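Local coordinates for putative malic enzyme ((S)-malate:NAD+ oxidoreductase (decarboxylating)) (Streptococcus pyogenes, PDB 2A9F), which probably catalyses the NAD-dependent oxidative decarboxylation of (S)-malate with the help of a divalent metal cation such as magnesium or manganese, at residues 179-184 against 305-310; 173-178 against 284-289; 119-124 against 149-154. All coordinates share one frame; numbering follows the deposited sequence.

Interaction 1 (179-184 against 305-310); sequences LKLLKK and AYIVGT
Leu-181 and Ile-307 meet tip to tip, a small instance of how the C-terminal end of a helix can be fastened to the edge of a sheet by a few apolar side chains, here two leucines, an isoleucine and a tyrosine. Leu-181 CD2 lies 3.9 Å from Ile-307 CD1, and Leu-181 CG and CD1 stay close to the same methyl, so a single terminal carbon is met by the whole fork of the leucine. Beside this pair the Tyr-306 ring crosses Leu-181 obliquely, its CE2 carbon 4.0 Å from Leu-181 CG. The Leu-182 side chain lies beside the same ring and Ile-307, but the position of its CD1 is doubtful.

Backbone and torsions put these groups in place. Leu-181 is the first residue to leave helical geometry, and its CG sits between the backbone N and the carbonyl carbon (chi1 67°), which turns the fork onto Ile-307 CD1. Tyr-306, with CG trans to its N (chi1 -180°), throws its ring out from the chain, where Arg-282 makes a cation-pi contact with it.

The surroundings extend this apolar cluster: Leu-182 and Ile-307 both touch Val-284 on strand 284-287, and Leu-181 also touches Thr-363. The contact thus joins the C-terminal end of helix 162-180 to strand 307-310, an edge strand of the six-stranded sheet, beside its neighbour 284-287.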
loop_
_atom_site.group_PDB
_atom_site.type_symbol
_atom_site.label_atom_id
_atom_site.label_comp_id
_atom_site.label_asym_id
_atom_site.label_seq_id
_atom_site.Cartn_x
_atom_site.Cartn_y
_atom_site.Cartn_z
ATOM N N LEU A 179 15.753 -32.505 19.173
ATOM C CA LEU A 179 17.086 -33.043 19.405
ATOM C C LEU A 179 17.265 -33.215 20.908
ATOM O O LEU A 179 17.557 -34.311 21.399
ATOM C CB LEU A 179 18.141 -32.068 18.880
ATOM C CG LEU A 179 18.054 -31.652 17.407
ATOM C CD1 LEU A 179 19.188 -30.700 17.069
ATOM C CD2 LEU A 179 18.130 -32.891 16.522
ATOM N N LYS A 180 17.065 -32.112 21.629
ATOM C CA LYS A 180 17.188 -32.064 23.084
ATOM C C LYS A 180 16.601 -33.245 23.858
ATOM O O LYS A 180 17.326 -33.915 24.605
ATOM C CB LYS A 180 16.557 -30.777 23.614
ATOM C CG LYS A 180 17.298 -29.515 23.246
ATOM C CD LYS A 180 18.698 -29.499 23.836
ATOM C CE LYS A 180 19.331 -28.118 23.702
ATOM N NZ LYS A 180 18.586 -27.059 24.468
ATOM N N LEU A 181 15.302 -33.496 23.695
ATOM C CA LEU A 181 14.654 -34.579 24.430
ATOM C C LEU A 181 14.874 -35.969 23.863
ATOM O O LEU A 181 14.077 -36.878 24.094
ATOM C CB LEU A 181 13.151 -34.311 24.587
ATOM C CG LEU A 181 12.195 -34.294 23.396
ATOM C CD1 LEU A 181 10.786 -33.894 23.861
ATOM C CD2 LEU A 181 12.704 -33.321 22.364
ATOM N N LEU A 182 15.964 -36.132 23.123
ATOM C CA LEU A 182 16.317 -37.424 22.551
ATOM C C LEU A 182 17.751 -37.739 22.967
ATOM O O LEU A 182 18.159 -38.901 23.026
ATOM C CB LEU A 182 16.195 -37.391 21.021
ATOM C CG LEU A 182 14.992 -38.163 20.464
ATOM C CD1 LEU A 182 13.722 -37.624 21.089
ATOM C CD2 LEU A 182 14.933 -38.046 18.954
ATOM N N LYS A 183 18.495 -36.678 23.273
ATOM C CA LYS A 183 19.888 -36.764 23.688
ATOM C C LYS A 183 20.795 -37.033 22.507
ATOM O O LYS A 183 21.814 -37.705 22.642
ATOM C CB LYS A 183 20.081 -37.862 24.742
ATOM C CG LYS A 183 20.071 -37.365 26.183
ATOM C CD LYS A 183 18.763 -36.679 26.546
ATOM C CE LYS A 183 18.740 -36.296 28.020
ATOM N NZ LYS A 183 19.874 -35.405 28.383
ATOM N N LYS A 184 20.427 -36.502 21.349
ATOM C CA LYS A 184 21.223 -36.689 20.144
ATOM C C LYS A 184 21.628 -35.323 19.597
ATOM O O LYS A 184 21.077 -34.311 20.000
ATOM C CB LYS A 184 20.398 -37.454 19.107
ATOM C CG LYS A 184 19.732 -38.706 19.667
ATOM C CD LYS A 184 18.825 -39.415 18.648
ATOM C CE LYS A 184 18.161 -40.648 19.262
ATOM N NZ LYS A 184 17.172 -41.296 18.359
ATOM N N ALA A 305 6.170 -43.937 17.079
ATOM C CA ALA A 305 6.821 -42.635 16.985
ATOM C C ALA A 305 6.944 -41.995 18.359
ATOM O O ALA A 305 6.084 -42.191 19.217
ATOM C CB ALA A 305 6.034 -41.726 16.055
ATOM N N TYR A 306 8.016 -41.235 18.564
ATOM C CA TYR A 306 8.238 -40.558 19.837
ATOM C C TYR A 306 7.723 -39.117 19.804
ATOM O O TYR A 306 7.325 -38.556 20.831
ATOM C CB TYR A 306 9.726 -40.554 20.177
ATOM C CG TYR A 306 10.040 -39.870 21.487
ATOM C CD1 TYR A 306 9.626 -40.422 22.700
ATOM C CD2 TYR A 306 10.762 -38.681 21.515
ATOM C CE1 TYR A 306 9.926 -39.810 23.913
ATOM C CE2 TYR A 306 11.070 -38.057 22.722
ATOM C CZ TYR A 306 10.649 -38.627 23.919
ATOM O OH TYR A 306 10.958 -38.012 25.117
ATOM N N ILE A 307 7.749 -38.519 18.617
ATOM C CA ILE A 307 7.282 -37.151 18.435
ATOM C C ILE A 307 6.556 -37.020 17.105
ATOM O O ILE A 307 6.965 -37.600 16.099
ATOM C CB ILE A 307 8.449 -36.143 18.463
ATOM C CG1 ILE A 307 9.176 -36.210 19.811
ATOM C CG2 ILE A 307 7.920 -34.746 18.221
ATOM C CD1 ILE A 307 10.318 -35.201 19.965
ATOM N N VAL A 308 5.461 -36.268 17.116
ATOM C CA VAL A 308 4.676 -36.042 15.913
ATOM C C VAL A 308 4.204 -34.601 15.837
ATOM O O VAL A 308 3.675 -34.052 16.797
ATOM C CB VAL A 308 3.440 -36.929 15.857
ATOM C CG1 VAL A 308 2.665 -36.626 14.594
ATOM C CG2 VAL A 308 3.841 -38.383 15.891
ATOM N N GLY A 309 4.402 -33.995 14.678
ATOM C CA GLY A 309 3.986 -32.627 14.492
ATOM C C GLY A 309 3.355 -32.489 13.134
ATOM O O GLY A 309 3.734 -33.182 12.200
ATOM N N THR A 310 2.378 -31.603 13.029
ATOM C CA THR A 310 1.706 -31.359 11.771
ATOM C C THR A 310 1.421 -29.877 11.671
ATOM O O THR A 310 1.942 -29.084 12.449
ATOM C CB THR A 310 0.376 -32.101 11.696
ATOM O OG1 THR A 310 -0.563 -31.495 12.592
ATOM C CG2 THR A 310 0.567 -33.545 12.070
#

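Interaction 2 (173-178 against 284-289); sequences AAIFNS and VIFAMA
The carbonyl oxygen of Ala-174 is gripped by two donors from Ser-178, one turn later, and both residues face strand 284-287. The stronger bond comes from the hydroxyl, with Ser-178 OG donating to Ala-174 O at 2.9 Å; the backbone N of Ser-178 adds a weak one. The setting is the Rossmann-type sheet of the NAD-binding domain, and in this case the helix presents the small side chains of Ala-174 and Ser-178 to Phe-286 and Val-284. Helix 173-178 and strand 284-287 run nearly antiparallel, at 168°, with their axes 10.5 Å apart.

Bonding back to its own helix satisfies the buried serine hydroxyl, the donor being tilted 17° out of the carbonyl plane of Ala-174. What the hydroxyl then offers the strand is packing: Ser-178 OG lies 3.9 Å from Val-284 CG1, and the same oxygen stands at the edge of the Phe-286 ring, near its plane.

Phe-286 carries most of the strand's side of the contact. Its CG is turned back beside the backbone N (chi1 -71°), and the far end of the ring reaches the methyl of Ala-174, whose CB is 3.8 Å from Phe-286 CZ. Ile-175 and Val-284 both touch Phe-262 on the adjoining strand, which continues the apolar layer, and Ala-174 lies about 9 Å, side chain to side chain, from Asn-320, a predicted malate-binding residue. Nearer the CE2 corner of the ring, Ile-175 crosses at about a right angle and sets its CG2 methyl 3.9 Å from Phe-286 CE2.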
loop_
_atom_site.group_PDB
_atom_site.type_symbol
_atom_site.label_atom_id
_atom_site.label_comp_id
_atom_site.label_asym_id
_atom_site.label_seq_id
_atom_site.Cartn_x
_atom_site.Cartn_y
_atom_site.Cartn_z
ATOM N N ALA A 173 12.901 -25.193 14.045
ATOM C CA ALA A 173 12.960 -24.886 15.467
ATOM C C ALA A 173 12.403 -26.066 16.232
ATOM O O ALA A 173 12.865 -26.382 17.339
ATOM C CB ALA A 173 12.155 -23.627 15.780
ATOM N N ALA A 174 11.414 -26.719 15.621
ATOM C CA ALA A 174 10.768 -27.868 16.231
ATOM C C ALA A 174 11.714 -29.060 16.363
ATOM O O ALA A 174 11.482 -29.954 17.173
ATOM C CB ALA A 174 9.542 -28.261 15.432
ATOM N N ILE A 175 12.778 -29.102 15.569
ATOM C CA ILE A 175 13.683 -30.228 15.714
ATOM C C ILE A 175 14.754 -29.856 16.738
ATOM O O ILE A 175 15.131 -30.688 17.549
ATOM C CB ILE A 175 14.340 -30.697 14.357
ATOM C CG1 ILE A 175 15.677 -30.010 14.132
ATOM C CG2 ILE A 175 13.410 -30.437 13.182
ATOM C CD1 ILE A 175 16.490 -30.680 13.052
ATOM N N PHE A 176 15.235 -28.618 16.712
ATOM C CA PHE A 176 16.238 -28.203 17.690
ATOM C C PHE A 176 15.736 -28.668 19.062
ATOM O O PHE A 176 16.493 -29.208 19.885
ATOM C CB PHE A 176 16.389 -26.686 17.701
ATOM C CG PHE A 176 17.152 -26.140 16.540
ATOM C CD1 PHE A 176 16.816 -24.900 16.001
ATOM C CD2 PHE A 176 18.222 -26.842 15.995
ATOM C CE1 PHE A 176 17.533 -24.363 14.933
ATOM C CE2 PHE A 176 18.949 -26.317 14.923
ATOM C CZ PHE A 176 18.603 -25.075 14.390
ATOM N N ASN A 177 14.446 -28.465 19.291
ATOM C CA ASN A 177 13.848 -28.874 20.542
ATOM C C ASN A 177 13.643 -30.375 20.574
ATOM O O ASN A 177 13.612 -30.984 21.638
ATOM C CB ASN A 177 12.526 -28.141 20.764
ATOM C CG ASN A 177 12.726 -26.791 21.406
ATOM O OD1 ASN A 177 13.846 -26.434 21.780
ATOM N ND2 ASN A 177 11.648 -26.031 21.543
ATOM N N SER A 178 13.497 -30.975 19.402
ATOM C CA SER A 178 13.332 -32.413 19.342
ATOM C C SER A 178 14.658 -33.099 19.636
ATOM O O SER A 178 14.684 -34.139 20.277
ATOM C CB SER A 178 12.794 -32.830 17.981
ATOM O OG SER A 178 11.381 -32.767 18.011
ATOM N N VAL A 284 11.031 -39.140 15.292
ATOM C CA VAL A 284 10.282 -37.893 15.234
ATOM C C VAL A 284 9.635 -37.912 13.850
ATOM O O VAL A 284 10.107 -38.620 12.962
ATOM C CB VAL A 284 11.213 -36.661 15.368
ATOM C CG1 VAL A 284 10.402 -35.383 15.324
ATOM C CG2 VAL A 284 11.993 -36.740 16.661
ATOM N N ILE A 285 8.562 -37.148 13.671
ATOM C CA ILE A 285 7.845 -37.101 12.401
ATOM C C ILE A 285 7.151 -35.758 12.185
ATOM O O ILE A 285 6.395 -35.299 13.037
ATOM C CB ILE A 285 6.779 -38.218 12.348
ATOM C CG1 ILE A 285 7.462 -39.576 12.142
ATOM C CG2 ILE A 285 5.749 -37.918 11.260
ATOM C CD1 ILE A 285 6.505 -40.747 12.104
ATOM N N PHE A 286 7.401 -35.132 11.041
ATOM C CA PHE A 286 6.770 -33.850 10.738
ATOM C C PHE A 286 5.994 -33.919 9.439
ATOM O O PHE A 286 6.521 -33.639 8.375
ATOM C CB PHE A 286 7.824 -32.742 10.683
ATOM C CG PHE A 286 8.387 -32.405 12.024
ATOM C CD1 PHE A 286 7.598 -31.786 12.982
ATOM C CD2 PHE A 286 9.677 -32.784 12.368
ATOM C CE1 PHE A 286 8.084 -31.555 14.267
ATOM C CE2 PHE A 286 10.172 -32.558 13.652
ATOM C CZ PHE A 286 9.377 -31.945 14.603
ATOM N N ALA A 287 4.734 -34.317 9.536
ATOM C CA ALA A 287 3.890 -34.427 8.362
ATOM C C ALA A 287 3.256 -33.070 8.124
ATOM O O ALA A 287 2.175 -32.783 8.636
ATOM C CB ALA A 287 2.831 -35.474 8.588
ATOM N N MET A 288 3.946 -32.238 7.346
ATOM C CA MET A 288 3.502 -30.885 7.041
ATOM C C MET A 288 2.476 -30.758 5.934
ATOM O O MET A 288 1.996 -29.661 5.662
ATOM C CB MET A 288 4.710 -30.021 6.695
ATOM C CG MET A 288 5.703 -29.906 7.825
ATOM S SD MET A 288 4.879 -29.350 9.323
ATOM C CE MET A 288 4.372 -30.861 10.021
ATOM N N ALA A 289 2.148 -31.867 5.282
ATOM C CA ALA A 289 1.176 -31.812 4.204
ATOM C C ALA A 289 -0.143 -31.210 4.692
ATOM O O ALA A 289 -0.713 -31.638 5.705
ATOM C CB ALA A 289 0.944 -33.195 3.621
#

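Interaction 3 (119-124 against 149-154); sequences EIISIV and QRLIKE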
loop_
_atom_site.group_PDB
_atom_site.type_symbol
_atom_site.label_atom_id
_atom_site.label_comp_id
_atom_site.label_asym_id
_atom_site.label_seq_id
_atom_site.Cartn_x
_atom_site.Cartn_y
_atom_site.Cartn_z
ATOM N N GLU A 119 5.185 -9.554 -15.035
ATOM C CA GLU A 119 4.714 -8.264 -14.560
ATOM C C GLU A 119 4.422 -8.197 -13.057
ATOM O O GLU A 119 4.177 -7.112 -12.525
ATOM C CB GLU A 119 3.491 -7.801 -15.359
ATOM C CG GLU A 119 2.247 -8.634 -15.201
ATOM C CD GLU A 119 1.018 -7.903 -15.719
ATOM O OE1 GLU A 119 0.716 -6.812 -15.179
ATOM O OE2 GLU A 119 0.361 -8.410 -16.660
ATOM N N ILE A 120 4.436 -9.336 -12.370
ATOM C CA ILE A 120 4.208 -9.305 -10.937
ATOM C C ILE A 120 5.516 -8.854 -10.304
ATOM O O ILE A 120 5.525 -7.941 -9.473
ATOM C CB ILE A 120 3.816 -10.699 -10.349
ATOM C CG1 ILE A 120 2.374 -11.039 -10.725
ATOM C CG2 ILE A 120 3.944 -10.685 -8.815
ATOM C CD1 ILE A 120 1.890 -12.354 -10.169
ATOM N N ILE A 121 6.623 -9.482 -10.714
ATOM C CA ILE A 121 7.925 -9.135 -10.148
ATOM C C ILE A 121 8.247 -7.707 -10.525
ATOM O O ILE A 121 8.900 -6.993 -9.781
ATOM C CB ILE A 121 9.064 -10.118 -10.607
ATOM C CG1 ILE A 121 9.928 -9.497 -11.699
ATOM C CG2 ILE A 121 8.475 -11.422 -11.102
ATOM C CD1 ILE A 121 11.086 -8.647 -11.176
ATOM N N SER A 122 7.734 -7.274 -11.664
ATOM C CA SER A 122 7.976 -5.921 -12.130
ATOM C C SER A 122 7.119 -4.874 -11.416
ATOM O O SER A 122 7.509 -3.700 -11.326
ATOM C CB SER A 122 7.751 -5.866 -13.636
ATOM O OG SER A 122 8.685 -6.724 -14.272
ATOM N N ILE A 123 5.960 -5.306 -10.914
ATOM C CA ILE A 123 5.037 -4.423 -10.178
ATOM C C ILE A 123 5.617 -4.133 -8.799
ATOM O O ILE A 123 5.700 -2.981 -8.367
ATOM C CB ILE A 123 3.644 -5.085 -9.982
ATOM C CG1 ILE A 123 2.758 -4.816 -11.202
ATOM C CG2 ILE A 123 2.981 -4.559 -8.705
ATOM C CD1 ILE A 123 1.639 -5.814 -11.361
ATOM N N VAL A 124 6.008 -5.202 -8.117
ATOM C CA VAL A 124 6.593 -5.121 -6.792
ATOM C C VAL A 124 7.907 -4.357 -6.818
ATOM O O VAL A 124 8.158 -3.525 -5.950
ATOM C CB VAL A 124 6.837 -6.525 -6.231
ATOM C CG1 VAL A 124 7.768 -6.465 -5.038
ATOM C CG2 VAL A 124 5.506 -7.153 -5.859
ATOM N N GLN A 149 12.565 -15.535 -6.196
ATOM C CA GLN A 149 13.989 -15.522 -6.505
ATOM C C GLN A 149 14.409 -14.294 -7.307
ATOM O O GLN A 149 15.453 -13.694 -7.045
ATOM C CB GLN A 149 14.369 -16.802 -7.245
ATOM C CG GLN A 149 14.064 -18.068 -6.443
ATOM C CD GLN A 149 14.676 -18.045 -5.045
ATOM O OE1 GLN A 149 15.893 -18.172 -4.878
ATOM N NE2 GLN A 149 13.827 -17.873 -4.032
ATOM N N ARG A 150 13.596 -13.922 -8.285
ATOM C CA ARG A 150 13.892 -12.754 -9.094
ATOM C C ARG A 150 13.736 -11.498 -8.227
ATOM O O ARG A 150 14.413 -10.491 -8.450
ATOM C CB ARG A 150 12.933 -12.683 -10.292
ATOM C CG ARG A 150 13.290 -13.591 -11.462
ATOM C CD ARG A 150 14.271 -12.920 -12.426
ATOM N NE ARG A 150 13.627 -11.829 -13.150
ATOM C CZ ARG A 150 12.665 -12.002 -14.054
ATOM N NH1 ARG A 150 12.240 -13.223 -14.354
ATOM N NH2 ARG A 150 12.109 -10.951 -14.641
ATOM N N LEU A 151 12.846 -11.572 -7.237
ATOM C CA LEU A 151 12.558 -10.448 -6.340
ATOM C C LEU A 151 13.638 -10.258 -5.282
ATOM O O LEU A 151 14.004 -9.131 -4.934
ATOM C CB LEU A 151 11.205 -10.673 -5.668
ATOM C CG LEU A 151 10.045 -9.716 -5.937
ATOM C CD1 LEU A 151 10.136 -9.073 -7.289
ATOM C CD2 LEU A 151 8.773 -10.506 -5.798
ATOM N N ILE A 152 14.132 -11.380 -4.773
ATOM C CA ILE A 152 15.187 -11.389 -3.774
ATOM C C ILE A 152 16.464 -10.827 -4.386
ATOM O O ILE A 152 17.175 -10.038 -3.764
ATOM C CB ILE A 152 15.484 -12.827 -3.310
ATOM C CG1 ILE A 152 14.395 -13.299 -2.340
ATOM C CG2 ILE A 152 16.878 -12.894 -2.704
ATOM C CD1 ILE A 152 14.578 -14.732 -1.857
ATOM N N LYS A 153 16.745 -11.261 -5.610
ATOM C CA LYS A 153 17.936 -10.852 -6.339
ATOM C C LYS A 153 17.862 -9.408 -6.810
ATOM O O LYS A 153 18.775 -8.625 -6.558
ATOM C CB LYS A 153 18.157 -11.792 -7.534
ATOM C CG LYS A 153 19.397 -12.686 -7.431
ATOM C CD LYS A 153 20.690 -11.849 -7.499
ATOM C CE LYS A 153 21.971 -12.698 -7.584
ATOM N NZ LYS A 153 22.307 -13.484 -6.344
ATOM N N GLU A 154 16.770 -9.048 -7.472
ATOM C CA GLU A 154 16.607 -7.695 -7.990
ATOM C C GLU A 154 16.185 -6.586 -7.015
ATOM O O GLU A 154 16.295 -5.410 -7.354
ATOM C CB GLU A 154 15.644 -7.731 -9.185
ATOM C CG GLU A 154 16.270 -8.336 -10.440
ATOM C CD GLU A 154 15.254 -8.761 -11.487
ATOM O OE1 GLU A 154 14.333 -7.975 -11.794
ATOM O OE2 GLU A 154 15.390 -9.886 -12.017
#
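Arg-150 reaches across to Ile-121, its NH2 lying 3.9 Å from Ile-121 CG1, while its chain bends at chi2 and chi3 and curls back over its own helix. That bend presents NE to Glu-154, giving a salt bridge of 2.9 Å between Arg-150 NE and Glu-154 OE2; the carboxylate oxygen lies close to the guanidinium plane and is met on its syn side. Glu-118 takes NH2 of the same arginine in a second salt bridge.

Leu-151 supplies the apolar centre. Its CD1 slides alongside Ile-121, 3.6 Å from Ile-121 CB, and its CG meets Val-124 CG1 at 4.1 Å, the two side chains crossing at about a right angle. One turn on, Glu-154 extends beyond CG and lays OE1 3.4 Å from Ile-121 CD1, while Lys-125 pairs with that oxygen. Ile-121 thus packs beside ion pairs, of which those to Glu-118 and Lys-125 join the two helices.

The axes cross at -33°, pointing roughly the same way. Ile-123, on the same helix as Ile-121, packs on Ile-123 of the second subunit. Such side-by-side helices are characteristic of consecutive beta-alpha-beta crossovers: 117-127 leads from strand 106-111 to 133-136, and 143-154 from there to 159-161.

How the interactions relate
From the N terminus, interaction 3 comes first: it closes a short loop, through strand 133-136, between two helices of the N-terminal malic-enzyme domain, before either of the others opens. Helix 162-180 and the turn that follows it then begin the remaining contacts. Residues 173-178 open interaction 2 and 179-184 open interaction 1; the chain passes through most of the Rossmann-type sheet before 284-289 closes the former and 305-310 the latter, so the two long loops cross. Their strands are neighbours, joined by backbone bonds such as Gly-309 to Ile-285, which makes one continuous helix-on-sheet layer. Interaction 3 lies on the opposite side of the chain's centre, its centre about 39 Å from that of interaction 1 and about 32 Å from that of interaction 2.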